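Local coordinates for integron cassette protein (Vibrio cholerae, PDB 3FY6) that is of unknown function but is encoded by a mobile integron gene cassette and pairs an antiparallel beta-sheet with helices, at residues 58-62 with 63-67. Numbering follows the deposited sequence.
Sequences SEETL and QDIMN
Thr61 and Asp64 form a capping box that starts helix 62-67 just after the loop leaving strand 53-57. Asp64 N donates to Thr61 OG1 (3.1 Å). In return Thr61 N donates to Asp64 OD2 (3.2 Å), reaching the oxygen from above the carboxylate plane, 49° out of it. Threonine suits the N-cap because its short branch carries a hydroxyl acceptor: at chi1 64° OG1 sits between the backbone N and the carbonyl carbon, which turns the hydroxyl to the amide of Asp64. Aspartate three residues on is just long enough to reach back, and its negative charge should be favoured at a helix N-terminus. That charge also lies near Glu60, whose OE1 is 3.3 Å from Asp64 OD2; the carboxylates stand nearly perpendicular, and the two like charges probably repel, an effect that solvent around the exposed Glu60 would weaken. Helical bonds follow from Ile65 N to Thr61 O and from Met66 N to Leu62 O. On the buried side, branched Leu62 and Ile65 both pack on Ile45 of strand 43-50, and Leu62 CD1 lies 3.9 Å from Ile65 CD1. Met66, present as selenomethionine, runs extended beyond CG and brings its methyl back to Leu62, where Met66 CE lies 3.8 Å from Leu62 CG.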
ATOM      1  N   SER A  58      -8.201  11.627  10.606  1.00 30.77           N
ATOM      2  CA  SER A  58      -7.468  11.133  11.768  1.00 26.33           C
ATOM      3  C   SER A  58      -6.030  10.868  11.360  1.00 29.09           C
ATOM      4  O   SER A  58      -5.771  10.514  10.211  1.00 32.80           O
ATOM      5  CB  SER A  58      -8.071   9.812  12.225  1.00 34.05           C
ATOM      6  OG  SER A  58      -8.067   8.889  11.146  1.00 35.02           O
ATOM      7  N   GLU A  59      -5.098  11.028  12.292  1.00 25.11           N
ATOM      8  CA  GLU A  59      -3.696  10.729  12.020  1.00 28.65           C
ATOM      9  C   GLU A  59      -3.436   9.221  12.012  1.00 30.11           C
ATOM     10  O   GLU A  59      -2.515   8.750  11.353  1.00 33.39           O
ATOM     11  CB  GLU A  59      -2.781  11.425  13.032  1.00 34.17           C
ATOM     12  CG  GLU A  59      -2.666  12.922  12.817  1.00 37.48           C
ATOM     13  CD  GLU A  59      -1.987  13.626  13.979  1.00 46.82           C
ATOM     14  OE1 GLU A  59      -1.746  12.975  15.021  1.00 43.78           O
ATOM     15  OE2 GLU A  59      -1.701  14.835  13.849  1.00 52.40           O
ATOM     16  N   GLU A  60      -4.238   8.473  12.764  1.00 27.06           N
ATOM     17  CA  GLU A  60      -4.258   7.022  12.638  1.00 31.60           C
ATOM     18  C   GLU A  60      -4.958   6.705  11.317  1.00 31.67           C
ATOM     19  O   GLU A  60      -6.149   6.977  11.169  1.00 28.62           O
ATOM     20  CB  GLU A  60      -5.048   6.409  13.787  1.00 39.40           C
ATOM     21  CG  GLU A  60      -4.799   4.929  14.006  1.00 47.52           C
ATOM     22  CD  GLU A  60      -3.536   4.678  14.791  1.00 56.85           C
ATOM     23  OE1 GLU A  60      -2.475   5.215  14.404  1.00 67.53           O
ATOM     24  OE2 GLU A  60      -3.600   3.948  15.799  1.00 57.92           O
ATOM     25  N   THR A  61      -4.224   6.160  10.350  1.00 25.60           N
ATOM     26  CA  THR A  61      -4.781   5.945   9.015  1.00 26.01           C
ATOM     27  C   THR A  61      -5.518   4.613   8.911  1.00 22.14           C
ATOM     28  O   THR A  61      -5.377   3.740   9.770  1.00 22.44           O
ATOM     29  CB  THR A  61      -3.685   5.965   7.930  1.00 26.69           C
ATOM     30  OG1 THR A  61      -2.793   4.865   8.142  1.00 24.39           O
ATOM     31  CG2 THR A  61      -2.901   7.279   7.957  1.00 26.76           C
ATOM     32  N   LEU A  62      -6.292   4.466   7.841  1.00 17.90           N
ATOM     33  CA  LEU A  62      -6.944   3.206   7.520  1.00 20.06           C
ATOM     34  C   LEU A  62      -5.909   2.099   7.426  1.00 18.72           C
ATOM     35  O   LEU A  62      -6.126   0.974   7.868  1.00 22.95           O
ATOM     36  CB  LEU A  62      -7.658   3.337   6.175  1.00 27.12           C
ATOM     37  CG  LEU A  62      -8.550   2.163   5.807  1.00 25.98           C
ATOM     38  CD1 LEU A  62      -9.624   2.007   6.865  1.00 25.22           C
ATOM     39  CD2 LEU A  62      -9.164   2.382   4.443  1.00 30.71           C
ATOM     40  N   GLN A  63      -4.768   2.438   6.842  1.00 21.13           N
ATOM     41  CA  GLN A  63      -3.676   1.497   6.703  1.00 26.83           C
ATOM     42  C   GLN A  63      -3.205   1.013   8.078  1.00 27.24           C
ATOM     43  O   GLN A  63      -2.987  -0.184   8.281  1.00 26.08           O
ATOM     44  CB  GLN A  63      -2.535   2.146   5.903  1.00 30.27           C
ATOM     45  CG  GLN A  63      -2.892   2.432   4.427  1.00 38.25           C
ATOM     46  CD  GLN A  63      -3.758   3.691   4.212  1.00 37.57           C
ATOM     47  OE1 GLN A  63      -3.651   4.678   4.948  1.00 31.28           O
ATOM     48  NE2 GLN A  63      -4.600   3.660   3.176  1.00 21.97           N
ATOM     49  N   ASP A  64      -3.065   1.940   9.024  1.00 22.17           N
ATOM     50  CA  ASP A  64      -2.649   1.599  10.384  1.00 25.14           C
ATOM     51  C   ASP A  64      -3.574   0.573  11.031  1.00 24.02           C
ATOM     52  O   ASP A  64      -3.110  -0.419  11.588  1.00 27.23           O
ATOM     53  CB  ASP A  64      -2.589   2.850  11.271  1.00 35.68           C
ATOM     54  CG  ASP A  64      -1.426   3.768  10.920  1.00 48.11           C
ATOM     55  OD1 ASP A  64      -0.469   3.304  10.260  1.00 46.13           O
ATOM     56  OD2 ASP A  64      -1.471   4.957  11.307  1.00 51.90           O
ATOM     57  N   ILE A  65      -4.882   0.811  10.978  1.00 21.93           N
ATOM     58  CA  ILE A  65      -5.812  -0.106  11.647  1.00 31.80           C
ATOM     59  C   ILE A  65      -5.854  -1.461  10.946  1.00 28.99           C
ATOM     60  O   ILE A  65      -5.956  -2.498  11.594  1.00 31.61           O
ATOM     61  CB  ILE A  65      -7.238   0.495  11.871  1.00 29.75           C
ATOM     62  CG1 ILE A  65      -7.986   0.695  10.561  1.00 40.11           C
ATOM     63  CG2 ILE A  65      -7.149   1.824  12.626  1.00 34.14           C
ATOM     64  CD1 ILE A  65      -9.266   1.524  10.718  1.00 36.10           C
HETATM   65  N   MSE A  66      -5.741  -1.452   9.622  1.00 24.92           N
HETATM   66  CA  MSE A  66      -5.641  -2.701   8.882  1.00 25.21           C
HETATM   67  C   MSE A  66      -4.339  -3.473   9.170  1.00 22.39           C
HETATM   68  O   MSE A  66      -4.337  -4.710   9.159  1.00 17.78           O
HETATM   69  CB  MSE A  66      -5.819  -2.457   7.385  1.00 17.48           C
HETATM   70  CG  MSE A  66      -7.228  -2.012   7.013  1.00 15.19           C
HETATM   71 SE   MSE A  66      -7.458  -2.067   5.081  0.74 23.70          SE
HETATM   72  CE  MSE A  66      -9.313  -1.454   4.942  1.00 20.73           C
ATOM     73  N   ASN A  67      -3.241  -2.751   9.418  1.00 14.15           N
ATOM     74  CA  ASN A  67      -1.970  -3.390   9.748  1.00 17.77           C
ATOM     75  C   ASN A  67      -2.164  -4.210  11.014  1.00 23.23           C
ATOM     76  O   ASN A  67      -1.546  -5.245  11.199  1.00 22.83           O
ATOM     77  CB  ASN A  67      -0.850  -2.358   9.987  1.00 18.65           C
ATOM     78  CG  ASN A  67      -0.263  -1.783   8.690  1.00 19.69           C
ATOM     79  OD1 ASN A  67       0.583  -0.897   8.737  1.00 28.11           O
ATOM     80  ND2 ASN A  67      -0.717  -2.276   7.538  1.00 17.21           N
TER